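Local coordinates for nuclear import protein MOG1 (Saccharomyces cerevisiae, PDB 1JHS), which binds the Ran-family GTPase Gsp1 and takes part in nuclear protein import and in the export of poly(A)+ mRNA, at residues A[19-24]-A[37-42]; A[52-57]-A[145-150]. The protein carries 1 engineered substitution. All blocks are in the same frame, centred on the assembly; numbering follows the deposited sequence.

Overall arrangement
Following the chain from the N terminus, contact 1 comes first: residues 19-24 and 37-42 carry the two strands of a beta hairpin, 21-23 and 34-39, and close a loop of 12 residues. Contact 1 has closed before contact 2 opens, so the two stand in series, neither nested nor crossed. Contact 2 brings residues 52-57, at the start of strand 56-63, against residues 145-150, at the end of strand 138-147, closing a loop of 87 residues that contains helix 70-83 and much of the sheet. Both belong to one seven-stranded antiparallel sheet. Their centres lie about 12 Å apart, joined where strands 34-39 and 56-63 pair and where Asn39 ND2 probably bonds Glu55 OE1.

Contact 1. Residues A[19-24]-A[37-42]; sequences PGFIDA and YVNSRR
Phe21 to Asp23 run antiparallel to Tyr37 to Asn39 as the arms of a beta hairpin, the axes of these short segments approaching to 4.5 Å, with Ile22 and Val38 as the hydrogen-bonded pair. Phe21, Asp23, Tyr37 and Asn39 place their side chains on one face of the sheet. There the Phe21 ring lies over Asn39, whose CB stands 3.9 Å from the ring centroid in a CH-pi contact, while Asp23 CA covers a face of the Tyr37 ring in the same manner. Asp23 OD2 and Tyr37 OH share a bridging water; Asp23 OD1 turns to Ser25. On the other face, Ile22 CG2 and Val38 CG2 press together at 3.4 Å, tighter than usual, both methyls being set between their own backbone N and carbonyl carbon.

Beyond the paired strands, polar groups take over. Gly20 O accepts from Ser40 N at 2.8 Å and from Ser40 OG at 2.6 Å, the hydroxyl approaching from above the carbonyl plane. Arg41 reaches Pro19 O side-on: its chain is extended from CG to NE, and NE (2.9 Å) and NH2 both donate to that one oxygen, which lies in the guanidinium plane. Phe21 CE1 lies off-centre over one guanidinium face, Asp49 makes a salt bridge to NH2, and Phe47 adds a cation-pi contact. Asn39 OD1 accepts from Arg41 N in an Asx turn, while its ND2 bonds Glu55 and Ala52. A leucine in place of Arg41 would probably leave Pro19 O without both donors and the carboxylate of Asp49 without its charged mate. The chemistry thus implies a hairpin whose strands pair through the main chain, while beside them Ser40 OG and the Arg41 guanidinium serve the carbonyls of Gly20 and Pro19, alongside one main-chain bond from Ser40 N.

Contact 2. Residues A[52-57]-A[145-150]; sequences ATNESI and NVPLTK
Pro147 O is gripped by several donors: a bridging water donates to it at 2.6 Å, Arg164 donates through NH2, and Asn54 ND2 adds a weak bond of 3.3 Å. The same ND2 donates to the water, closing a small ring of contacts. The Asn54 amide also packs against the proline ring, its CG 3.8 Å from Pro147 CD, and its OD1 accepts from Arg164.

Farther into the sheet, Ser56 and Asn145 form an antiparallel hydrogen-bonded pair. Asn145 N gives a sound bond to Ser56 O (2.9 Å), whereas the return bond from Ser56 N is weak. A side-chain bond runs beside them: Asn145 ND2 donates to Ser56 OG at 3.0 Å, almost straight at 170° and with the hydroxyl oxygen in the amide plane. With OG between the backbone N and carbonyl carbon (chi1 51°), the serine hydroxyl faces that amide.

Glu55 bends at chi2, and its OE2 uses the syn lone pair for Ala52 N while also salt-bridging Arg164; OE1 accepts from Asn39. In the sheet, strands 56-63 and 138-147 lie side by side, with 34-39 beyond the first and 124-133 beyond the second; Val146 rests on Arg164 and Val168 of helix 163-178, and Thr149 N-caps helix 150-157.

Contact 1. Residues A[19-24]-A[37-42]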
ATOM      1  N   PRO A  19      -1.593   0.126  15.386  1.00 11.36           N
ATOM      2  CA  PRO A  19      -0.711   0.170  16.554  1.00 12.09           C
ATOM      3  C   PRO A  19       0.375  -0.910  16.384  1.00 11.96           C
ATOM      4  O   PRO A  19       0.164  -1.928  15.712  1.00 11.62           O
ATOM      5  CB  PRO A  19      -1.659  -0.110  17.724  1.00 11.78           C
ATOM      6  CG  PRO A  19      -2.853  -0.830  17.092  1.00 12.08           C
ATOM      7  CD  PRO A  19      -3.000  -0.108  15.773  1.00 11.74           C
ATOM      8  N   GLY A  20       1.548  -0.664  16.945  1.00 12.28           N
ATOM      9  CA  GLY A  20       2.622  -1.638  16.829  1.00 13.04           C
ATOM     10  C   GLY A  20       3.467  -1.467  15.579  1.00 13.45           C
ATOM     11  O   GLY A  20       4.419  -2.236  15.369  1.00 13.40           O
ATOM     12  N   PHE A  21       3.120  -0.489  14.740  1.00 13.49           N
ATOM     13  CA  PHE A  21       3.877  -0.234  13.514  1.00 14.07           C
ATOM     14  C   PHE A  21       4.834   0.914  13.815  1.00 15.04           C
ATOM     15  O   PHE A  21       4.416   1.947  14.333  1.00 15.75           O
ATOM     16  CB  PHE A  21       2.951   0.158  12.356  1.00 13.12           C
ATOM     17  CG  PHE A  21       2.369  -1.014  11.620  1.00 12.51           C
ATOM     18  CD1 PHE A  21       1.518  -1.908  12.265  1.00 12.01           C
ATOM     19  CD2 PHE A  21       2.665  -1.224  10.263  1.00 12.24           C
ATOM     20  CE1 PHE A  21       0.966  -2.995  11.577  1.00 11.48           C
ATOM     21  CE2 PHE A  21       2.116  -2.307   9.574  1.00 11.84           C
ATOM     22  CZ  PHE A  21       1.262  -3.199  10.240  1.00 11.61           C
ATOM     23  N   ILE A  22       6.108   0.725  13.503  1.00 15.50           N
ATOM     24  CA  ILE A  22       7.101   1.740  13.779  1.00 15.95           C
ATOM     25  C   ILE A  22       7.499   2.504  12.523  1.00 15.64           C
ATOM     26  O   ILE A  22       7.492   1.958  11.414  1.00 14.91           O
ATOM     27  CB  ILE A  22       8.370   1.107  14.400  1.00 16.85           C
ATOM     28  CG1 ILE A  22       9.455   2.167  14.596  1.00 18.03           C
ATOM     29  CG2 ILE A  22       8.896   0.030  13.497  1.00 17.82           C
ATOM     30  CD1 ILE A  22      10.690   1.625  15.299  1.00 20.05           C
ATOM     31  N   ASP A  23       7.823   3.778  12.724  1.00 15.27           N
ATOM     32  CA  ASP A  23       8.269   4.662  11.661  1.00 15.36           C
ATOM     33  C   ASP A  23       9.731   4.272  11.443  1.00 15.10           C
ATOM     34  O   ASP A  23      10.570   4.504  12.324  1.00 14.83           O
ATOM     35  CB  ASP A  23       8.162   6.117  12.136  1.00 15.74           C
ATOM     36  CG  ASP A  23       8.687   7.106  11.130  1.00 16.14           C
ATOM     37  OD1 ASP A  23       9.425   6.710  10.194  1.00 17.00           O
ATOM     38  OD2 ASP A  23       8.368   8.304  11.302  1.00 17.34           O
ATOM     39  N   ALA A  24      10.036   3.673  10.288  1.00 14.38           N
ATOM     40  CA  ALA A  24      11.397   3.238  10.033  1.00 14.61           C
ATOM     41  C   ALA A  24      12.415   4.370  10.044  1.00 14.90           C
ATOM     42  O   ALA A  24      13.591   4.126  10.312  1.00 15.01           O
ATOM     43  CB  ALA A  24      11.479   2.460   8.705  1.00 14.31           C
ATOM     44  N   TYR A  37       6.647   2.569   7.263  1.00  9.51           N
ATOM     45  CA  TYR A  37       6.275   1.994   8.565  1.00 10.14           C
ATOM     46  C   TYR A  37       6.367   0.477   8.472  1.00  9.86           C
ATOM     47  O   TYR A  37       5.984  -0.101   7.439  1.00  9.30           O
ATOM     48  CB  TYR A  37       4.836   2.372   8.937  1.00 10.85           C
ATOM     49  CG  TYR A  37       4.714   3.795   9.392  1.00 11.79           C
ATOM     50  CD1 TYR A  37       4.713   4.839   8.471  1.00 12.33           C
ATOM     51  CD2 TYR A  37       4.712   4.109  10.757  1.00 12.35           C
ATOM     52  CE1 TYR A  37       4.728   6.170   8.891  1.00 13.20           C
ATOM     53  CE2 TYR A  37       4.728   5.443  11.193  1.00 13.15           C
ATOM     54  CZ  TYR A  37       4.740   6.460  10.243  1.00 13.48           C
ATOM     55  OH  TYR A  37       4.776   7.779  10.639  1.00 14.85           O
ATOM     56  N   VAL A  38       6.885  -0.174   9.509  1.00  9.84           N
ATOM     57  CA  VAL A  38       6.940  -1.650   9.483  1.00  9.94           C
ATOM     58  C   VAL A  38       6.284  -2.225  10.734  1.00  9.98           C
ATOM     59  O   VAL A  38       6.330  -1.621  11.828  1.00  9.27           O
ATOM     60  CB  VAL A  38       8.384  -2.237   9.412  1.00 10.13           C
ATOM     61  CG1 VAL A  38       9.039  -1.902   8.068  1.00 10.07           C
ATOM     62  CG2 VAL A  38       9.216  -1.738  10.600  1.00 10.22           C
ATOM     63  N   ASN A  39       5.645  -3.381  10.562  1.00 10.32           N
ATOM     64  CA  ASN A  39       4.956  -4.026  11.671  1.00 11.29           C
ATOM     65  C   ASN A  39       6.038  -4.529  12.640  1.00 12.17           C
ATOM     66  O   ASN A  39       6.831  -5.407  12.273  1.00 12.28           O
ATOM     67  CB  ASN A  39       4.140  -5.222  11.143  1.00 10.56           C
ATOM     68  CG  ASN A  39       3.254  -5.842  12.214  1.00 10.77           C
ATOM     69  OD1 ASN A  39       3.605  -5.844  13.402  1.00  9.56           O
ATOM     70  ND2 ASN A  39       2.111  -6.384  11.800  1.00 10.37           N
ATOM     71  N   SER A  40       6.076  -3.974  13.855  1.00 13.61           N
ATOM     72  CA  SER A  40       7.063  -4.411  14.853  1.00 15.28           C
ATOM     73  C   SER A  40       6.408  -5.150  16.030  1.00 16.20           C
ATOM     74  O   SER A  40       7.004  -5.264  17.099  1.00 15.59           O
ATOM     75  CB  SER A  40       7.849  -3.214  15.387  1.00 15.69           C
ATOM     76  OG  SER A  40       6.965  -2.339  16.065  1.00 17.21           O
ATOM     77  N   ARG A  41       5.194  -5.664  15.826  1.00 16.86           N
ATOM     78  CA  ARG A  41       4.485  -6.399  16.875  1.00 18.64           C
ATOM     79  C   ARG A  41       5.171  -7.720  17.213  1.00 20.28           C
ATOM     80  O   ARG A  41       5.763  -8.365  16.348  1.00 19.93           O
ATOM     81  CB  ARG A  41       3.059  -6.725  16.431  1.00 17.72           C
ATOM     82  CG  ARG A  41       2.201  -5.517  16.099  1.00 16.79           C
ATOM     83  CD  ARG A  41       0.819  -5.946  15.574  1.00 15.60           C
ATOM     84  NE  ARG A  41      -0.047  -4.792  15.345  1.00 14.32           N
ATOM     85  CZ  ARG A  41      -1.287  -4.856  14.875  1.00 13.94           C
ATOM     86  NH1 ARG A  41      -1.824  -6.029  14.572  1.00 13.46           N
ATOM     87  NH2 ARG A  41      -1.999  -3.749  14.725  1.00 13.02           N
ATOM     88  N   ARG A  42       5.071  -8.127  18.471  1.00 22.55           N
ATOM     89  CA  ARG A  42       5.632  -9.406  18.894  1.00 25.39           C
ATOM     90  C   ARG A  42       4.594 -10.481  18.544  1.00 26.75           C
ATOM     91  O   ARG A  42       3.394 -10.195  18.457  1.00 26.45           O
ATOM     92  CB  ARG A  42       5.914  -9.395  20.405  1.00 26.24           C
ATOM     93  CG  ARG A  42       7.008  -8.411  20.811  1.00 28.00           C
ATOM     94  CD  ARG A  42       7.400  -8.548  22.298  1.00 29.39           C
ATOM     95  NE  ARG A  42       6.282  -8.266  23.193  1.00 30.47           N
ATOM     96  CZ  ARG A  42       5.785  -7.055  23.412  1.00 31.06           C
ATOM     97  NH1 ARG A  42       6.312  -5.998  22.805  1.00 31.48           N
ATOM     98  NH2 ARG A  42       4.745  -6.909  24.220  1.00 31.79           N
TER
HETATM   99  O   HOH W   1       6.714   9.183   9.419  1.00 28.01           O

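Contact 2. Residues A[52-57]-A[145-150]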
ATOM      1  N   ALA A  52      -0.933  -9.603  10.913  1.00 15.49           N
ATOM      2  CA  ALA A  52       0.006 -10.539  11.536  1.00 14.33           C
ATOM      3  C   ALA A  52       1.175  -9.698  12.066  1.00 13.86           C
ATOM      4  O   ALA A  52       0.941  -8.746  12.825  1.00 13.55           O
ATOM      5  CB  ALA A  52       0.470 -11.585  10.508  1.00 14.81           C
ATOM      6  N   THR A  53       2.416 -10.018  11.698  1.00 12.61           N
ATOM      7  CA  THR A  53       3.537  -9.212  12.188  1.00 12.06           C
ATOM      8  C   THR A  53       4.555  -8.867  11.117  1.00 11.10           C
ATOM      9  O   THR A  53       5.621  -8.367  11.446  1.00 11.32           O
ATOM     10  CB  THR A  53       4.342  -9.897  13.366  1.00 12.30           C
ATOM     11  OG1 THR A  53       5.054 -11.040  12.868  1.00 13.01           O
ATOM     12  CG2 THR A  53       3.414 -10.363  14.483  1.00 12.97           C
ATOM     13  N   ASN A  54       4.229  -9.093   9.842  1.00 10.39           N
ATOM     14  CA  ASN A  54       5.208  -8.836   8.787  1.00  9.51           C
ATOM     15  C   ASN A  54       4.817  -7.858   7.681  1.00  9.03           C
ATOM     16  O   ASN A  54       5.514  -7.783   6.683  1.00  8.11           O
ATOM     17  CB  ASN A  54       5.665 -10.163   8.157  1.00  9.38           C
ATOM     18  CG  ASN A  54       4.538 -10.889   7.426  1.00 10.31           C
ATOM     19  OD1 ASN A  54       3.396 -10.431   7.436  1.00  9.93           O
ATOM     20  ND2 ASN A  54       4.852 -12.041   6.804  1.00  9.81           N
ATOM     21  N   GLU A  55       3.734  -7.108   7.851  1.00  8.92           N
ATOM     22  CA  GLU A  55       3.337  -6.135   6.812  1.00  8.86           C
ATOM     23  C   GLU A  55       4.193  -4.867   6.872  1.00  8.54           C
ATOM     24  O   GLU A  55       4.768  -4.551   7.897  1.00  8.60           O
ATOM     25  CB  GLU A  55       1.865  -5.721   6.974  1.00  8.61           C
ATOM     26  CG  GLU A  55       0.876  -6.894   6.969  1.00  9.50           C
ATOM     27  CD  GLU A  55       0.677  -7.472   8.363  1.00 10.06           C
ATOM     28  OE1 GLU A  55       1.329  -6.980   9.313  1.00 11.08           O
ATOM     29  OE2 GLU A  55      -0.141  -8.399   8.518  1.00 10.48           O
ATOM     30  N   SER A  56       4.288  -4.153   5.760  1.00  8.43           N
ATOM     31  CA  SER A  56       5.045  -2.900   5.725  1.00  8.49           C
ATOM     32  C   SER A  56       4.240  -1.927   4.879  1.00  8.33           C
ATOM     33  O   SER A  56       3.508  -2.323   3.955  1.00  8.09           O
ATOM     34  CB  SER A  56       6.456  -3.104   5.152  1.00  7.90           C
ATOM     35  OG  SER A  56       6.434  -3.795   3.922  1.00  8.91           O
ATOM     36  N   ILE A  57       4.373  -0.661   5.217  1.00  8.36           N
ATOM     37  CA  ILE A  57       3.631   0.409   4.568  1.00  8.54           C
ATOM     38  C   ILE A  57       4.577   1.484   4.031  1.00  8.78           C
ATOM     39  O   ILE A  57       5.441   1.970   4.759  1.00  8.24           O
ATOM     40  CB  ILE A  57       2.679   1.099   5.596  1.00  8.83           C
ATOM     41  CG1 ILE A  57       1.705   0.063   6.198  1.00  9.12           C
ATOM     42  CG2 ILE A  57       1.938   2.274   4.923  1.00  9.45           C
ATOM     43  CD1 ILE A  57       0.871   0.600   7.426  1.00  9.86           C
ATOM     44  N   ASN A 145       2.660  -4.032   1.788  1.00  9.24           N
ATOM     45  CA  ASN A 145       3.110  -5.362   1.409  1.00 10.07           C
ATOM     46  C   ASN A 145       2.635  -6.416   2.404  1.00  9.78           C
ATOM     47  O   ASN A 145       2.762  -6.224   3.611  1.00  9.08           O
ATOM     48  CB  ASN A 145       4.632  -5.382   1.334  1.00 11.97           C
ATOM     49  CG  ASN A 145       5.153  -4.307   0.453  1.00 13.86           C
ATOM     50  OD1 ASN A 145       4.907  -4.315  -0.768  1.00 16.13           O
ATOM     51  ND2 ASN A 145       5.868  -3.344   1.042  1.00 15.40           N
ATOM     52  N   VAL A 146       2.093  -7.518   1.878  1.00  9.36           N
ATOM     53  CA  VAL A 146       1.592  -8.607   2.691  1.00  9.41           C
ATOM     54  C   VAL A 146       2.208  -9.942   2.241  1.00  9.52           C
ATOM     55  O   VAL A 146       1.706 -10.594   1.320  1.00  9.04           O
ATOM     56  CB  VAL A 146       0.042  -8.710   2.572  1.00  9.43           C
ATOM     57  CG1 VAL A 146      -0.514  -9.614   3.685  1.00  9.42           C
ATOM     58  CG2 VAL A 146      -0.585  -7.294   2.592  1.00  9.34           C
ATOM     59  N   PRO A 147       3.318 -10.359   2.882  1.00  9.57           N
ATOM     60  CA  PRO A 147       3.961 -11.631   2.510  1.00  9.84           C
ATOM     61  C   PRO A 147       3.026 -12.717   3.038  1.00 10.16           C
ATOM     62  O   PRO A 147       2.861 -12.850   4.255  1.00 10.64           O
ATOM     63  CB  PRO A 147       5.307 -11.595   3.261  1.00  9.69           C
ATOM     64  CG  PRO A 147       5.531 -10.055   3.531  1.00  9.65           C
ATOM     65  CD  PRO A 147       4.126  -9.601   3.858  1.00  9.87           C
ATOM     66  N   LEU A 148       2.433 -13.499   2.128  1.00 10.40           N
ATOM     67  CA  LEU A 148       1.461 -14.519   2.533  1.00 11.18           C
ATOM     68  C   LEU A 148       2.050 -15.803   3.101  1.00 11.96           C
ATOM     69  O   LEU A 148       3.147 -16.210   2.735  1.00 11.68           O
ATOM     70  CB  LEU A 148       0.559 -14.918   1.360  1.00 11.00           C
ATOM     71  CG  LEU A 148      -0.203 -13.831   0.598  1.00 10.80           C
ATOM     72  CD1 LEU A 148      -1.162 -14.466  -0.405  1.00 11.00           C
ATOM     73  CD2 LEU A 148      -0.973 -12.970   1.607  1.00 10.93           C
ATOM     74  N   THR A 149       1.275 -16.449   3.970  1.00 12.75           N
ATOM     75  CA  THR A 149       1.697 -17.707   4.561  1.00 14.13           C
ATOM     76  C   THR A 149       1.387 -18.743   3.479  1.00 15.08           C
ATOM     77  O   THR A 149       0.733 -18.432   2.480  1.00 14.61           O
ATOM     78  CB  THR A 149       0.854 -18.059   5.812  1.00 13.88           C
ATOM     79  OG1 THR A 149      -0.517 -18.212   5.423  1.00 13.30           O
ATOM     80  CG2 THR A 149       0.941 -16.971   6.871  1.00 13.35           C
ATOM     81  N   LYS A 150       1.870 -19.967   3.663  1.00 16.89           N
ATOM     82  CA  LYS A 150       1.585 -21.033   2.700  1.00 18.57           C
ATOM     83  C   LYS A 150       0.067 -21.216   2.591  1.00 19.24           C
ATOM     84  O   LYS A 150      -0.486 -21.397   1.502  1.00 19.32           O
ATOM     85  CB  LYS A 150       2.225 -22.335   3.176  1.00 19.61           C
ATOM     86  CG  LYS A 150       1.878 -23.587   2.328  1.00 21.51           C
ATOM     87  CD  LYS A 150       2.493 -24.847   2.991  1.00 22.91           C
ATOM     88  CE  LYS A 150       2.507 -26.076   2.072  1.00 23.63           C
ATOM     89  NZ  LYS A 150       3.193 -27.220   2.802  1.00 24.94           N
TER
HETATM   90  O   HOH W   2       3.541 -14.678   5.989  1.00 20.95           O